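Local coordinates for uncharacterized protein (Nitrosomonas europaea, PDB 6M0Q) that is of unknown function but binds another protein as a small partner chain, probably the hydroxylamine oxidoreductase of this ammonia-oxidising bacterium, at residues S28-D40 / L75-W87. Residues are numbered along the deposited sequence; the frame is centred on the assembly and turned at random.
Sequences SSLAPISAKDMLD and LVQKAREQSGDAW
The hydroxyl of Ser-83 accepts a hydrogen bond from the backbone N of Ala-31, with N to OG 2.8 Å and an N-H...O angle of 158°. A water 2.9 Å from the same OG donates to Ala-31 O, so Ser-83 holds Ala-31 N directly and its O through the water. With OG anti to the carbonyl carbon (chi1 -68°), this short hydroxyl stays beside the backbone, 3.1 Å from Ala-79 O, a possible acceptor for its proton. Were this serine an alanine, Ala-31 N would probably lose its acceptor, and the water its hold on the helix. Ala-31 suits by being small: its methyl presses on the helix, CB 3.3 Å from Ala-79 O, beside the extended chain of Gln-82. Branched, apolar Ile-33 lays CG1 and CD1 over the methyl of Ala-79 and crosses Val-76 at about a right angle. Leu-30, equally apolar, reaches the other way, its CD1 3.7 Å from Ala-86 CB and in plane at the edge of the Trp-87 ring. That ring covers one face of the Arg-80 guanidinium and Val-76 CG1 the opposite one, while a salt bridge joins Arg-80 to Tyr-91. Side chains of another protein's chain hydrogen-bond Ile-33 N, Ser-28 O and Ala-86 O and pack on Leu-30 and Trp-87. Near Ile-72, Leu-75 CD2 makes van der Waals contact with Asp-37 OD1 at 3.2 Å, the side chains crossing about perpendicularly. Extended 30-33 thus runs along helix 69-83 before Ser-34 caps helix 35-43 by accepting from Asp-37 N; strands 52-55, 58-60 and 63-68 lie between the helices in sequence.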
ATOM      1  N   SER B  28      -5.502 -32.027  25.654  1.00 66.21           N
ATOM      2  CA  SER B  28      -4.467 -32.600  24.797  1.00 62.50           C
ATOM      3  C   SER B  28      -4.716 -32.256  23.318  1.00 54.56           C
ATOM      4  O   SER B  28      -5.695 -31.591  22.992  1.00 52.00           O
ATOM      5  CB  SER B  28      -4.394 -34.116  24.985  1.00 64.14           C
ATOM      6  OG  SER B  28      -3.334 -34.661  24.217  1.00 65.52           O
ATOM      7  N   SER B  29      -3.831 -32.728  22.442  1.00 49.93           N
ATOM      8  CA  SER B  29      -3.834 -32.338  21.039  1.00 49.04           C
ATOM      9  C   SER B  29      -4.899 -33.071  20.235  1.00 45.27           C
ATOM     10  O   SER B  29      -5.237 -34.227  20.499  1.00 45.31           O
ATOM     11  CB  SER B  29      -2.474 -32.607  20.402  1.00 51.83           C
ATOM     12  OG  SER B  29      -1.525 -31.660  20.839  1.00 55.04           O
ATOM     13  N   LEU B  30      -5.408 -32.382  19.223  1.00 41.13           N
ATOM     14  CA  LEU B  30      -6.297 -32.990  18.245  1.00 40.34           C
ATOM     15  C   LEU B  30      -5.500 -33.816  17.241  1.00 37.95           C
ATOM     16  O   LEU B  30      -4.455 -33.376  16.739  1.00 36.23           O
ATOM     17  CB  LEU B  30      -7.065 -31.900  17.505  1.00 41.14           C
ATOM     18  CG  LEU B  30      -8.540 -31.609  17.748  1.00 40.34           C
ATOM     19  CD1 LEU B  30      -9.066 -32.205  19.053  1.00 36.99           C
ATOM     20  CD2 LEU B  30      -8.739 -30.101  17.657  1.00 37.73           C
ATOM     21  N   ALA B  31      -6.000 -35.009  16.939  1.00 36.02           N
ATOM     22  CA  ALA B  31      -5.419 -35.788  15.855  1.00 35.63           C
ATOM     23  C   ALA B  31      -5.516 -34.970  14.568  1.00 37.16           C
ATOM     24  O   ALA B  31      -6.569 -34.375  14.293  1.00 37.34           O
ATOM     25  CB  ALA B  31      -6.131 -37.132  15.702  1.00 36.51           C
ATOM     26  N   PRO B  32      -4.444 -34.857  13.797  1.00 36.69           N
ATOM     27  CA  PRO B  32      -4.480 -33.952  12.651  1.00 34.99           C
ATOM     28  C   PRO B  32      -5.467 -34.434  11.602  1.00 33.13           C
ATOM     29  O   PRO B  32      -5.701 -35.635  11.431  1.00 31.69           O
ATOM     30  CB  PRO B  32      -3.039 -33.972  12.133  1.00 36.13           C
ATOM     31  CG  PRO B  32      -2.232 -34.332  13.331  1.00 36.60           C
ATOM     32  CD  PRO B  32      -3.084 -35.361  14.042  1.00 37.95           C
ATOM     33  N   ILE B  33      -6.100 -33.470  10.951  1.00 30.61           N
ATOM     34  CA  ILE B  33      -6.959 -33.715   9.808  1.00 30.24           C
ATOM     35  C   ILE B  33      -6.566 -32.675   8.778  1.00 30.91           C
ATOM     36  O   ILE B  33      -6.514 -31.479   9.088  1.00 31.14           O
ATOM     37  CB  ILE B  33      -8.461 -33.619  10.154  1.00 27.91           C
ATOM     38  CG1 ILE B  33      -8.810 -34.550  11.322  1.00 31.88           C
ATOM     39  CG2 ILE B  33      -9.326 -33.903   8.902  1.00 28.25           C
ATOM     40  CD1 ILE B  33     -10.257 -34.478  11.771  1.00 30.63           C
ATOM     41  N   SER B  34      -6.237 -33.139   7.580  1.00 31.19           N
ATOM     42  CA  SER B  34      -5.821 -32.249   6.519  1.00 31.31           C
ATOM     43  C   SER B  34      -6.944 -31.279   6.172  1.00 26.74           C
ATOM     44  O   SER B  34      -8.134 -31.530   6.415  1.00 25.06           O
ATOM     45  CB  SER B  34      -5.452 -33.043   5.276  1.00 32.40           C
ATOM     46  OG  SER B  34      -6.640 -33.586   4.729  1.00 35.75           O
ATOM     47  N   ALA B  35      -6.547 -30.170   5.560  1.00 23.30           N
ATOM     48  CA  ALA B  35      -7.525 -29.172   5.168  1.00 23.06           C
ATOM     49  C   ALA B  35      -8.496 -29.729   4.141  1.00 22.61           C
ATOM     50  O   ALA B  35      -9.701 -29.442   4.203  1.00 25.43           O
ATOM     51  CB  ALA B  35      -6.816 -27.928   4.628  1.00 22.90           C
ATOM     52  N   LYS B  36      -8.001 -30.527   3.179  1.00 23.00           N
ATOM     53  CA  LYS B  36      -8.917 -31.051   2.163  1.00 26.17           C
ATOM     54  C   LYS B  36      -9.952 -31.971   2.787  1.00 30.61           C
ATOM     55  O   LYS B  36     -11.106 -32.018   2.336  1.00 33.41           O
ATOM     56  CB  LYS B  36      -8.156 -31.785   1.063  1.00 28.91           C
ATOM     57  CG  LYS B  36      -7.346 -32.967   1.539  1.00 31.11           C
ATOM     58  CD  LYS B  36      -6.669 -33.618   0.363  1.00 33.58           C
ATOM     59  CE  LYS B  36      -7.677 -34.324  -0.502  1.00 34.39           C
ATOM     60  NZ  LYS B  36      -8.221 -35.501   0.220  1.00 37.85           N
ATOM     61  N   ASP B  37      -9.563 -32.699   3.834  1.00 29.63           N
ATOM     62  CA  ASP B  37     -10.513 -33.579   4.505  1.00 32.95           C
ATOM     63  C   ASP B  37     -11.514 -32.779   5.332  1.00 31.72           C
ATOM     64  O   ASP B  37     -12.698 -33.129   5.375  1.00 34.32           O
ATOM     65  CB  ASP B  37      -9.785 -34.601   5.381  1.00 33.42           C
ATOM     66  CG  ASP B  37      -9.097 -35.709   4.572  1.00 39.75           C
ATOM     67  OD1 ASP B  37      -8.181 -36.356   5.136  1.00 44.23           O
ATOM     68  OD2 ASP B  37      -9.457 -35.938   3.391  1.00 41.12           O
ATOM     69  N   MET B  38     -11.060 -31.712   5.998  1.00 29.01           N
ATOM     70  CA  MET B  38     -11.981 -30.803   6.680  1.00 27.48           C
ATOM     71  C   MET B  38     -12.995 -30.230   5.703  1.00 28.60           C
ATOM     72  O   MET B  38     -14.203 -30.182   5.987  1.00 29.45           O
ATOM     73  CB  MET B  38     -11.203 -29.671   7.353  1.00 28.31           C
ATOM     74  CG  MET B  38     -10.407 -30.085   8.582  1.00 34.73           C
ATOM     75  SD  MET B  38     -11.461 -30.790   9.874  1.00 39.95           S
ATOM     76  CE  MET B  38     -12.458 -29.368  10.372  1.00 39.55           C
ATOM     77  N   LEU B  39     -12.512 -29.786   4.541  1.00 25.82           N
ATOM     78  CA  LEU B  39     -13.401 -29.272   3.513  1.00 24.93           C
ATOM     79  C   LEU B  39     -14.419 -30.323   3.100  1.00 28.72           C
ATOM     80  O   LEU B  39     -15.623 -30.048   3.063  1.00 28.95           O
ATOM     81  CB  LEU B  39     -12.587 -28.802   2.313  1.00 21.69           C
ATOM     82  CG  LEU B  39     -12.013 -27.431   2.661  1.00 22.30           C
ATOM     83  CD1 LEU B  39     -10.865 -27.120   1.749  1.00 22.19           C
ATOM     84  CD2 LEU B  39     -13.126 -26.375   2.591  1.00 21.49           C
ATOM     85  N   ASP B  40     -13.950 -31.531   2.772  1.00 28.27           N
ATOM     86  CA  ASP B  40     -14.862 -32.592   2.352  1.00 28.43           C
ATOM     87  C   ASP B  40     -15.843 -32.931   3.457  1.00 30.90           C
ATOM     88  O   ASP B  40     -17.023 -33.177   3.194  1.00 35.33           O
ATOM     89  CB  ASP B  40     -14.059 -33.817   1.931  1.00 30.29           C
ATOM     90  CG  ASP B  40     -13.204 -33.535   0.686  1.00 35.01           C
ATOM     91  OD1 ASP B  40     -13.411 -32.451   0.090  1.00 35.61           O
ATOM     92  OD2 ASP B  40     -12.354 -34.372   0.305  1.00 35.50           O
ATOM     93  N   LEU B  75     -13.375 -41.285   7.881  1.00 46.93           N
ATOM     94  CA  LEU B  75     -12.018 -40.792   8.074  1.00 49.70           C
ATOM     95  C   LEU B  75     -11.945 -39.811   9.241  1.00 47.85           C
ATOM     96  O   LEU B  75     -11.034 -39.895  10.078  1.00 46.96           O
ATOM     97  CB  LEU B  75     -11.531 -40.153   6.772  1.00 52.93           C
ATOM     98  CG  LEU B  75     -10.192 -39.418   6.682  1.00 56.44           C
ATOM     99  CD1 LEU B  75      -9.030 -40.293   7.108  1.00 58.62           C
ATOM    100  CD2 LEU B  75      -9.990 -38.943   5.249  1.00 56.58           C
ATOM    101  N   VAL B  76     -12.910 -38.890   9.332  1.00 46.38           N
ATOM    102  CA  VAL B  76     -12.873 -37.899  10.402  1.00 45.41           C
ATOM    103  C   VAL B  76     -13.217 -38.541  11.738  1.00 46.63           C
ATOM    104  O   VAL B  76     -12.573 -38.257  12.754  1.00 42.64           O
ATOM    105  CB  VAL B  76     -13.806 -36.719  10.085  1.00 42.24           C
ATOM    106  CG1 VAL B  76     -13.898 -35.784  11.276  1.00 41.31           C
ATOM    107  CG2 VAL B  76     -13.289 -35.975   8.882  1.00 38.53           C
ATOM    108  N   GLN B  77     -14.229 -39.413  11.763  1.00 50.62           N
ATOM    109  CA  GLN B  77     -14.585 -40.078  13.015  1.00 56.35           C
ATOM    110  C   GLN B  77     -13.404 -40.848  13.587  1.00 58.80           C
ATOM    111  O   GLN B  77     -13.191 -40.841  14.804  1.00 59.24           O
ATOM    112  CB  GLN B  77     -15.787 -41.004  12.820  1.00 59.43           C
ATOM    113  CG  GLN B  77     -17.110 -40.244  12.801  1.00 64.40           C
ATOM    114  CD  GLN B  77     -18.298 -41.081  12.317  1.00 68.48           C
ATOM    115  OE1 GLN B  77     -18.158 -42.261  11.967  1.00 69.82           O
ATOM    116  NE2 GLN B  77     -19.477 -40.465  12.301  1.00 69.27           N
ATOM    117  N   LYS B  78     -12.603 -41.489  12.728  1.00 60.77           N
ATOM    118  CA  LYS B  78     -11.452 -42.227  13.238  1.00 63.95           C
ATOM    119  C   LYS B  78     -10.355 -41.289  13.735  1.00 60.79           C
ATOM    120  O   LYS B  78      -9.576 -41.668  14.617  1.00 62.99           O
ATOM    121  CB  LYS B  78     -10.908 -43.183  12.179  1.00 70.92           C
ATOM    122  CG  LYS B  78      -9.836 -42.610  11.280  1.00 78.00           C
ATOM    123  CD  LYS B  78      -9.471 -43.614  10.188  1.00 86.38           C
ATOM    124  CE  LYS B  78      -8.448 -43.039   9.206  1.00 90.42           C
ATOM    125  NZ  LYS B  78      -8.335 -43.841   7.947  1.00 91.16           N
ATOM    126  N   ALA B  79     -10.280 -40.067  13.199  1.00 52.24           N
ATOM    127  CA  ALA B  79      -9.406 -39.067  13.805  1.00 47.85           C
ATOM    128  C   ALA B  79      -9.979 -38.578  15.132  1.00 49.67           C
ATOM    129  O   ALA B  79      -9.229 -38.328  16.085  1.00 50.16           O
ATOM    130  CB  ALA B  79      -9.187 -37.890  12.847  1.00 42.72           C
ATOM    131  N   ARG B  80     -11.305 -38.428  15.210  1.00 50.95           N
ATOM    132  CA  ARG B  80     -11.947 -38.046  16.464  1.00 54.59           C
ATOM    133  C   ARG B  80     -11.806 -39.135  17.523  1.00 60.01           C
ATOM    134  O   ARG B  80     -11.647 -38.818  18.706  1.00 59.96           O
ATOM    135  CB  ARG B  80     -13.426 -37.729  16.228  1.00 54.46           C
ATOM    136  CG  ARG B  80     -13.684 -36.652  15.194  1.00 53.86           C
ATOM    137  CD  ARG B  80     -13.297 -35.283  15.697  1.00 53.59           C
ATOM    138  NE  ARG B  80     -13.425 -34.236  14.677  1.00 53.25           N
ATOM    139  CZ  ARG B  80     -14.588 -33.731  14.270  1.00 54.52           C
ATOM    140  NH1 ARG B  80     -15.733 -34.195  14.774  1.00 53.40           N
ATOM    141  NH2 ARG B  80     -14.609 -32.766  13.358  1.00 54.81           N
ATOM    142  N   GLU B  81     -11.875 -40.412  17.124  1.00 65.41           N
ATOM    143  CA  GLU B  81     -11.587 -41.501  18.055  1.00 72.78           C
ATOM    144  C   GLU B  81     -10.165 -41.396  18.586  1.00 74.60           C
ATOM    145  O   GLU B  81      -9.937 -41.515  19.796  1.00 75.13           O
ATOM    146  CB  GLU B  81     -11.804 -42.863  17.383  1.00 77.89           C
ATOM    147  CG  GLU B  81     -13.268 -43.188  17.064  1.00 84.19           C
ATOM    148  CD  GLU B  81     -13.442 -44.310  16.023  1.00 88.49           C
ATOM    149  OE1 GLU B  81     -12.447 -45.004  15.703  1.00 90.31           O
ATOM    150  OE2 GLU B  81     -14.580 -44.492  15.522  1.00 88.33           O
ATOM    151  N   GLN B  82      -9.196 -41.162  17.698  1.00 75.51           N
ATOM    152  CA  GLN B  82      -7.815 -41.022  18.143  1.00 77.21           C
ATOM    153  C   GLN B  82      -7.625 -39.782  19.018  1.00 74.73           C
ATOM    154  O   GLN B  82      -6.749 -39.776  19.892  1.00 73.78           O
ATOM    155  CB  GLN B  82      -6.875 -40.991  16.935  1.00 80.85           C
ATOM    156  CG  GLN B  82      -5.399 -40.838  17.281  1.00 85.45           C
ATOM    157  CD  GLN B  82      -4.520 -40.629  16.055  1.00 88.91           C
ATOM    158  OE1 GLN B  82      -4.906 -40.968  14.931  1.00 89.07           O
ATOM    159  NE2 GLN B  82      -3.329 -40.061  16.268  1.00 90.30           N
ATOM    160  N   SER B  83      -8.440 -38.736  18.817  1.00 73.46           N
ATOM    161  CA  SER B  83      -8.322 -37.534  19.649  1.00 72.70           C
ATOM    162  C   SER B  83      -8.790 -37.793  21.081  1.00 75.27           C
ATOM    163  O   SER B  83      -8.250 -37.199  22.025  1.00 74.00           O
ATOM    164  CB  SER B  83      -9.111 -36.361  19.043  1.00 68.64           C
ATOM    165  OG  SER B  83      -8.551 -35.881  17.825  1.00 64.04           O
ATOM    166  N   GLY B  84      -9.784 -38.664  21.261  1.00 76.94           N
ATOM    167  CA  GLY B  84     -10.265 -38.970  22.600  1.00 76.97           C
ATOM    168  C   GLY B  84     -10.928 -37.767  23.238  1.00 77.70           C
ATOM    169  O   GLY B  84     -11.814 -37.131  22.652  1.00 75.43           O
ATOM    170  N   ASP B  85     -10.487 -37.444  24.457  1.00 80.67           N
ATOM    171  CA  ASP B  85     -11.027 -36.319  25.215  1.00 81.95           C
ATOM    172  C   ASP B  85     -10.604 -34.964  24.664  1.00 78.12           C
ATOM    173  O   ASP B  85     -11.181 -33.949  25.073  1.00 78.23           O
ATOM    174  CB  ASP B  85     -10.602 -36.411  26.684  1.00 85.64           C
ATOM    175  CG  ASP B  85     -11.287 -37.540  27.417  1.00 89.85           C
ATOM    176  OD1 ASP B  85     -12.382 -37.963  26.980  1.00 91.33           O
ATOM    177  OD2 ASP B  85     -10.724 -37.996  28.435  1.00 92.54           O
ATOM    178  N   ALA B  86      -9.609 -34.917  23.774  1.00 75.47           N
ATOM    179  CA  ALA B  86      -9.238 -33.651  23.149  1.00 72.70           C
ATOM    180  C   ALA B  86     -10.425 -33.015  22.424  1.00 70.74           C
ATOM    181  O   ALA B  86     -10.577 -31.785  22.437  1.00 67.83           O
ATOM    182  CB  ALA B  86      -8.064 -33.870  22.190  1.00 72.52           C
ATOM    183  N   TRP B  87     -11.282 -33.827  21.803  1.00 70.39           N
ATOM    184  CA  TRP B  87     -12.475 -33.326  21.121  1.00 67.13           C
ATOM    185  C   TRP B  87     -13.620 -33.237  22.127  1.00 69.29           C
ATOM    186  O   TRP B  87     -14.220 -34.250  22.494  1.00 66.30           O
ATOM    187  CB  TRP B  87     -12.841 -34.219  19.943  1.00 62.86           C
ATOM    188  CG  TRP B  87     -13.931 -33.643  19.096  1.00 61.05           C
ATOM    189  CD1 TRP B  87     -15.237 -34.042  19.051  1.00 60.88           C
ATOM    190  CD2 TRP B  87     -13.815 -32.539  18.182  1.00 58.91           C
ATOM    191  NE1 TRP B  87     -15.939 -33.268  18.145  1.00 59.59           N
ATOM    192  CE2 TRP B  87     -15.090 -32.338  17.603  1.00 58.68           C
ATOM    193  CE3 TRP B  87     -12.757 -31.710  17.790  1.00 56.06           C
ATOM    194  CZ2 TRP B  87     -15.332 -31.343  16.650  1.00 56.91           C
ATOM    195  CZ3 TRP B  87     -12.998 -30.724  16.845  1.00 55.27           C
ATOM    196  CH2 TRP B  87     -14.276 -30.549  16.288  1.00 54.82           C
TER
HETATM  197  O   HOH W   1      -9.254 -34.531  15.387  1.00 31.71           O